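Local coordinates for DNA mismatch repair protein MutS (Thermus aquaticus, PDB 1EWQ) that recognises mismatched and unpaired bases in duplex DNA and starts their repair, coupling this recognition to a weak ATPase activity, at residues Asp25-Tyr30 and Arg91-Asp96; Glu41-Asp46 and Phe66-Ala71. All coordinates share one frame; numbering follows the deposited sequence.

Contact 1 of 2, residues Asp25-Tyr30 and Arg91-Asp96; sequences DQYPDY and RLAVAD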
loop_
_atom_site.group_PDB
_atom_site.type_symbol
_atom_site.label_atom_id
_atom_site.label_comp_id
_atom_site.label_asym_id
_atom_site.label_seq_id
_atom_site.Cartn_x
_atom_site.Cartn_y
_atom_site.Cartn_z
ATOM N N ASP C 25 5.929 -16.673 26.279
ATOM C CA ASP C 25 4.601 -17.211 26.564
ATOM C C ASP C 25 3.740 -16.291 27.423
ATOM O O ASP C 25 2.517 -16.392 27.409
ATOM C CB ASP C 25 4.721 -18.585 27.229
ATOM C CG ASP C 25 5.286 -19.638 26.289
ATOM O OD1 ASP C 25 4.725 -19.817 25.186
ATOM O OD2 ASP C 25 6.290 -20.288 26.653
ATOM N N GLN C 26 4.381 -15.398 28.168
ATOM C CA GLN C 26 3.657 -14.453 29.005
ATOM C C GLN C 26 2.919 -13.402 28.178
ATOM O O GLN C 26 1.985 -12.779 28.671
ATOM C CB GLN C 26 4.621 -13.754 29.967
ATOM C CG GLN C 26 5.070 -14.619 31.121
ATOM C CD GLN C 26 6.126 -13.948 31.972
ATOM O OE1 GLN C 26 6.021 -12.762 32.294
ATOM N NE2 GLN C 26 7.147 -14.707 32.358
ATOM N N TYR C 27 3.343 -13.197 26.932
ATOM C CA TYR C 27 2.695 -12.214 26.060
ATOM C C TYR C 27 2.375 -12.798 24.681
ATOM O O TYR C 27 2.915 -12.368 23.664
ATOM C CB TYR C 27 3.579 -10.975 25.910
ATOM C CG TYR C 27 3.933 -10.329 27.229
ATOM C CD1 TYR C 27 5.039 -10.756 27.962
ATOM C CD2 TYR C 27 3.152 -9.300 27.754
ATOM C CE1 TYR C 27 5.357 -10.173 29.182
ATOM C CE2 TYR C 27 3.458 -8.713 28.971
ATOM C CZ TYR C 27 4.561 -9.152 29.680
ATOM O OH TYR C 27 4.871 -8.566 30.885
ATOM N N PRO C 28 1.468 -13.782 24.642
ATOM C CA PRO C 28 0.979 -14.519 23.472
ATOM C C PRO C 28 0.623 -13.706 22.230
ATOM O O PRO C 28 0.806 -14.176 21.108
ATOM C CB PRO C 28 -0.237 -15.255 24.026
ATOM C CG PRO C 28 0.174 -15.540 25.426
ATOM C CD PRO C 28 0.766 -14.232 25.859
ATOM N N ASP C 29 0.108 -12.496 22.418
ATOM C CA ASP C 29 -0.288 -11.681 21.276
ATOM C C ASP C 29 0.690 -10.572 20.917
ATOM O O ASP C 29 0.336 -9.627 20.210
ATOM C CB ASP C 29 -1.670 -11.085 21.525
ATOM C CG ASP C 29 -2.705 -12.147 21.857
ATOM O OD1 ASP C 29 -2.884 -13.086 21.042
ATOM O OD2 ASP C 29 -3.335 -12.039 22.936
ATOM N N TYR C 30 1.921 -10.696 21.400
ATOM C CA TYR C 30 2.950 -9.706 21.111
ATOM C C TYR C 30 4.151 -10.396 20.495
ATOM O O TYR C 30 4.372 -11.588 20.723
ATOM C CB TYR C 30 3.420 -9.003 22.390
ATOM C CG TYR C 30 2.360 -8.212 23.114
ATOM C CD1 TYR C 30 1.299 -8.849 23.758
ATOM C CD2 TYR C 30 2.414 -6.822 23.152
ATOM C CE1 TYR C 30 0.322 -8.118 24.419
ATOM C CE2 TYR C 30 1.442 -6.085 23.808
ATOM C CZ TYR C 30 0.402 -6.739 24.436
ATOM O OH TYR C 30 -0.564 -6.010 25.075
ATOM N N ARG C 91 2.361 -6.152 17.534
ATOM C CA ARG C 91 2.349 -5.541 18.862
ATOM C C ARG C 91 3.728 -5.984 19.353
ATOM O O ARG C 91 4.147 -7.095 19.054
ATOM C CB ARG C 91 1.276 -6.140 19.776
ATOM C CG ARG C 91 -0.169 -5.750 19.471
ATOM C CD ARG C 91 -1.050 -6.104 20.667
ATOM N NE ARG C 91 -2.472 -6.158 20.352
ATOM C CZ ARG C 91 -3.048 -7.122 19.641
ATOM N NH1 ARG C 91 -2.322 -8.126 19.164
ATOM N NH2 ARG C 91 -4.356 -7.089 19.409
ATOM N N LEU C 92 4.441 -5.149 20.098
ATOM C CA LEU C 92 5.773 -5.544 20.541
ATOM C C LEU C 92 6.007 -5.562 22.047
ATOM O O LEU C 92 5.705 -4.601 22.750
ATOM C CB LEU C 92 6.820 -4.634 19.903
ATOM C CG LEU C 92 6.673 -4.348 18.409
ATOM C CD1 LEU C 92 7.661 -3.268 18.007
ATOM C CD2 LEU C 92 6.883 -5.621 17.619
ATOM N N ALA C 93 6.555 -6.670 22.530
ATOM C CA ALA C 93 6.894 -6.814 23.941
ATOM C C ALA C 93 8.414 -6.701 23.973
ATOM O O ALA C 93 9.117 -7.528 23.395
ATOM C CB ALA C 93 6.448 -8.168 24.467
ATOM N N VAL C 94 8.911 -5.660 24.630
ATOM C CA VAL C 94 10.341 -5.407 24.711
ATOM C C VAL C 94 10.950 -5.948 25.991
ATOM O O VAL C 94 10.635 -5.487 27.088
ATOM C CB VAL C 94 10.634 -3.892 24.619
ATOM C CG1 VAL C 94 12.112 -3.617 24.862
ATOM C CG2 VAL C 94 10.227 -3.384 23.248
ATOM N N ALA C 95 11.819 -6.937 25.841
ATOM C CA ALA C 95 12.493 -7.535 26.978
ATOM C C ALA C 95 13.941 -7.073 26.951
ATOM O O ALA C 95 14.685 -7.395 26.025
ATOM C CB ALA C 95 12.419 -9.041 26.892
ATOM N N ASP C 96 14.337 -6.299 27.957
ATOM C CA ASP C 96 15.707 -5.802 28.032
ATOM C C ASP C 96 16.487 -6.447 29.168
ATOM O O ASP C 96 15.942 -7.205 29.973
ATOM C CB ASP C 96 15.728 -4.284 28.246
ATOM C CG ASP C 96 15.096 -3.517 27.103
ATOM O OD1 ASP C 96 15.395 -3.839 25.937
ATOM O OD2 ASP C 96 14.315 -2.582 27.376
#
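Y30 and R91 meet because both side chains leave the backbone with CG anti to the carbonyl carbon (chi1 -62° in Y30), and R91 then runs extended from CG to NE beneath the tyrosine ring. Its CD lies over one face of that ring, 4.2 Å from the centroid of Y30 and offset toward the rim, a CH-pi contact made by the aliphatic part of the arginine. Closer to the backbone, Y30 CD2 rests on R91 CB at 3.6 Å. The guanidinium plane is turned 50° from the ring. NH1 of R91 reaches D29 O at 3.2 Å, meeting a lone pair in the carbonyl plane, although the N-H...O angle of 141° makes the bond bent. The acidic group of D29 stays apart, with OD1 5.3 Å from R91 NH1, while R91 NE bonds to S203 and thereby ties this corner to the strand 201-203. Nearer the base of the Y30 ring, the A93 methyl touches the CB of each tyrosine: A93 CB sits 3.8 Å from Y30 CB and 4.3 Å from Y27 CB. A type I beta turn from Y27 to Y30, closed by Y30 N to Y27 O at 3.0 Å, brings both CB atoms over A93. This is the helix-to-strand connection of an alpha/beta domain: the chain leaves helix 15-26, turns over strand 92-97 and enters strand 31-36 beside it, within MutS domain I.

Contact 2 of 2, residues Glu41-Asp46 and Phe66-Ala71; sequences ECFGED and FTTPMA. With nucleotides of chain A.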
loop_
_atom_site.group_PDB
_atom_site.type_symbol
_atom_site.label_atom_id
_atom_site.label_comp_id
_atom_site.label_asym_id
_atom_site.label_seq_id
_atom_site.Cartn_x
_atom_site.Cartn_y
_atom_site.Cartn_z
ATOM N N GLU C 41 16.844 -10.095 19.805
ATOM C CA GLU C 41 16.689 -11.316 19.027
ATOM C C GLU C 41 15.376 -12.064 19.217
ATOM O O GLU C 41 14.661 -11.875 20.205
ATOM C CB GLU C 41 17.862 -12.253 19.332
ATOM C CG GLU C 41 19.170 -11.518 19.605
ATOM C CD GLU C 41 20.323 -12.452 19.925
ATOM O OE1 GLU C 41 20.122 -13.417 20.693
ATOM O OE2 GLU C 41 21.439 -12.214 19.417
ATOM N N CYS C 42 15.078 -12.917 18.242
ATOM C CA CYS C 42 13.882 -13.752 18.245
ATOM C C CYS C 42 14.357 -15.136 17.839
ATOM O O CYS C 42 15.303 -15.260 17.063
ATOM C CB CYS C 42 12.859 -13.252 17.221
ATOM S SG CYS C 42 12.162 -11.635 17.579
ATOM N N PHE C 43 13.708 -16.172 18.363
ATOM C CA PHE C 43 14.083 -17.545 18.035
ATOM C C PHE C 43 12.881 -18.357 17.540
ATOM O O PHE C 43 11.747 -17.882 17.573
ATOM C CB PHE C 43 14.713 -18.225 19.258
ATOM C CG PHE C 43 15.838 -17.438 19.880
ATOM C CD1 PHE C 43 15.605 -16.607 20.971
ATOM C CD2 PHE C 43 17.125 -17.511 19.363
ATOM C CE1 PHE C 43 16.642 -15.863 21.535
ATOM C CE2 PHE C 43 18.164 -16.769 19.919
ATOM C CZ PHE C 43 17.919 -15.946 21.005
ATOM N N GLY C 44 13.133 -19.579 17.081
ATOM C CA GLY C 44 12.052 -20.416 16.585
ATOM C C GLY C 44 11.264 -19.723 15.487
ATOM O O GLY C 44 11.834 -18.997 14.670
ATOM N N GLU C 45 9.950 -19.942 15.460
ATOM C CA GLU C 45 9.095 -19.318 14.452
ATOM C C GLU C 45 9.174 -17.804 14.537
ATOM O O GLU C 45 9.189 -17.113 13.518
ATOM C CB GLU C 45 7.644 -19.744 14.638
ATOM C CG GLU C 45 7.364 -21.170 14.244
ATOM C CD GLU C 45 5.880 -21.469 14.230
ATOM O OE1 GLU C 45 5.262 -21.429 15.318
ATOM O OE2 GLU C 45 5.334 -21.729 13.128
ATOM N N ASP C 46 9.217 -17.298 15.764
ATOM C CA ASP C 46 9.301 -15.864 15.994
ATOM C C ASP C 46 10.507 -15.256 15.287
ATOM O O ASP C 46 10.466 -14.099 14.864
ATOM C CB ASP C 46 9.352 -15.588 17.494
ATOM C CG ASP C 46 8.034 -15.893 18.174
ATOM O OD1 ASP C 46 7.027 -15.259 17.801
ATOM O OD2 ASP C 46 7.996 -16.763 19.069
ATOM N N PHE C 66 20.240 -28.813 20.900
ATOM C CA PHE C 66 19.714 -28.628 19.553
ATOM C C PHE C 66 20.000 -27.235 19.008
ATOM O O PHE C 66 20.601 -26.401 19.688
ATOM C CB PHE C 66 18.198 -28.902 19.511
ATOM C CG PHE C 66 17.333 -27.758 20.006
ATOM C CD1 PHE C 66 16.014 -27.647 19.570
ATOM C CD2 PHE C 66 17.826 -26.801 20.890
ATOM C CE1 PHE C 66 15.199 -26.600 19.999
ATOM C CE2 PHE C 66 17.016 -25.748 21.326
ATOM C CZ PHE C 66 15.700 -25.650 20.876
ATOM N N THR C 67 19.572 -26.997 17.773
ATOM C CA THR C 67 19.756 -25.702 17.134
ATOM C C THR C 67 18.378 -25.136 16.824
ATOM O O THR C 67 17.455 -25.881 16.484
ATOM C CB THR C 67 20.550 -25.813 15.816
ATOM O OG1 THR C 67 20.800 -24.501 15.298
ATOM C CG2 THR C 67 19.766 -26.608 14.782
ATOM N N THR C 68 18.243 -23.820 16.943
ATOM C CA THR C 68 16.973 -23.162 16.681
ATOM C C THR C 68 17.162 -21.947 15.789
ATOM O O THR C 68 18.241 -21.350 15.752
ATOM C CB THR C 68 16.302 -22.698 17.997
ATOM O OG1 THR C 68 15.023 -22.128 17.705
ATOM C CG2 THR C 68 17.166 -21.653 18.706
ATOM N N PRO C 69 16.115 -21.574 15.041
ATOM C CA PRO C 69 16.213 -20.408 14.162
ATOM C C PRO C 69 16.469 -19.136 14.984
ATOM O O PRO C 69 16.006 -19.023 16.123
ATOM C CB PRO C 69 14.854 -20.395 13.469
ATOM C CG PRO C 69 14.514 -21.852 13.390
ATOM C CD PRO C 69 14.890 -22.343 14.762
HETATM N N MSE C 70 17.204 -18.188 14.408
HETATM C CA MSE C 70 17.518 -16.942 15.097
HETATM C C MSE C 70 17.531 -15.735 14.169
HETATM O O MSE C 70 18.089 -15.785 13.080
HETATM C CB MSE C 70 18.883 -17.042 15.789
HETATM C CG MSE C 70 19.308 -15.748 16.479
HETATM SE SE MSE C 70 21.042 -15.837 17.315
HETATM C CE MSE C 70 22.095 -15.161 15.851
ATOM N N ALA C 71 16.904 -14.654 14.612
ATOM C CA ALA C 71 16.864 -13.404 13.856
ATOM C C ALA C 71 17.034 -12.281 14.874
ATOM O O ALA C 71 16.550 -12.384 15.997
ATOM C CB ALA C 71 15.546 -13.268 13.132
ATOM P P DT A 13 25.097 -14.137 10.726
ATOM O OP1 DT A 13 24.768 -15.043 9.594
ATOM O OP2 DT A 13 26.460 -13.556 10.834
ATOM O "O5'" DT A 13 24.049 -12.951 10.745
ATOM C "C5'" DT A 13 23.572 -12.526 12.002
ATOM C "C4'" DT A 13 22.215 -11.889 11.883
ATOM O "O4'" DT A 13 21.684 -11.927 13.217
ATOM C "C3'" DT A 13 22.284 -10.418 11.487
ATOM O "O3'" DT A 13 21.130 -10.020 10.737
ATOM C "C2'" DT A 13 22.410 -9.696 12.818
ATOM C "C1'" DT A 13 21.800 -10.659 13.839
ATOM N N1 DT A 13 22.607 -10.847 15.065
ATOM C C2 DT A 13 21.959 -11.276 16.201
ATOM O O2 DT A 13 20.769 -11.539 16.230
ATOM N N3 DT A 13 22.760 -11.391 17.307
ATOM C C4 DT A 13 24.112 -11.134 17.390
ATOM O O4 DT A 13 24.689 -11.252 18.462
ATOM C C5 DT A 13 24.738 -10.720 16.157
ATOM C C7 DT A 13 26.211 -10.460 16.140
ATOM C C6 DT A 13 23.964 -10.592 15.070
#
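Strands 41-43 and 67-71 run antiparallel at 156°, with C42 and A71 as a hydrogen-bonded pair (C42 N to A71 O 2.7 Å, A71 N to C42 O 3.0 Å) and F43 and M70 as the non-hydrogen-bonded pair after it. F43 and M70, a selenomethionine, lie side by side and point the same way. M70 swings CG away from its own N (chi1 177°) and runs along the phenylalanine, placing CG 3.8 Å from F43 CE2, and its SE makes an oblique Met-aromatic contact 5.3 Å from the centroid of the F43 ring. Just beyond the strand pair, G44 N is shared by two weak bonds, to P69 O and to T68 OG1, the latter also bonded to K6 O. At the other end the carboxylate of E41 reaches the DNA: N3 of DT13 of chain A donates to E41 OE2 at 2.6 Å, nearly straight at 174°. M70 also turns to the base, its CE packing 3.9 Å from O2 of DT13 of chain A and close to C2. With an alanine in place of E41, the thymine N3-H would probably be left without this acceptor. The chemistry is consistent with the thymine being held by a short bond to N3 and by packing of the M70 methyl, where strand 39-43 faces the DNA; E41 is the glutamate of the Phe-X-Glu motif with which MutS recognises mismatches.

How the contacts relate
Both contacts belong to MutS domain I and reach the same mixed sheet, in which strand 31-36 separates strand 39-43 of contact 2 from strand 92-97 of contact 1; their centres are about 15 Å apart, and their nearest atoms, about 5 Å apart, do not touch. Helix 15-26 also serves both, ending in contact 1 and packing against F43 and T68 of contact 2. Contact 1 is partly buried: a loop lies across a strand, held by aliphatic and aromatic packing with one arginine bond. Contact 2 is buried and is strand pairing proper, built on backbone bonds. The bound DNA marks the other difference, being hydrogen-bonded in contact 2 but about 9 Å from the nearest atom of contact 1.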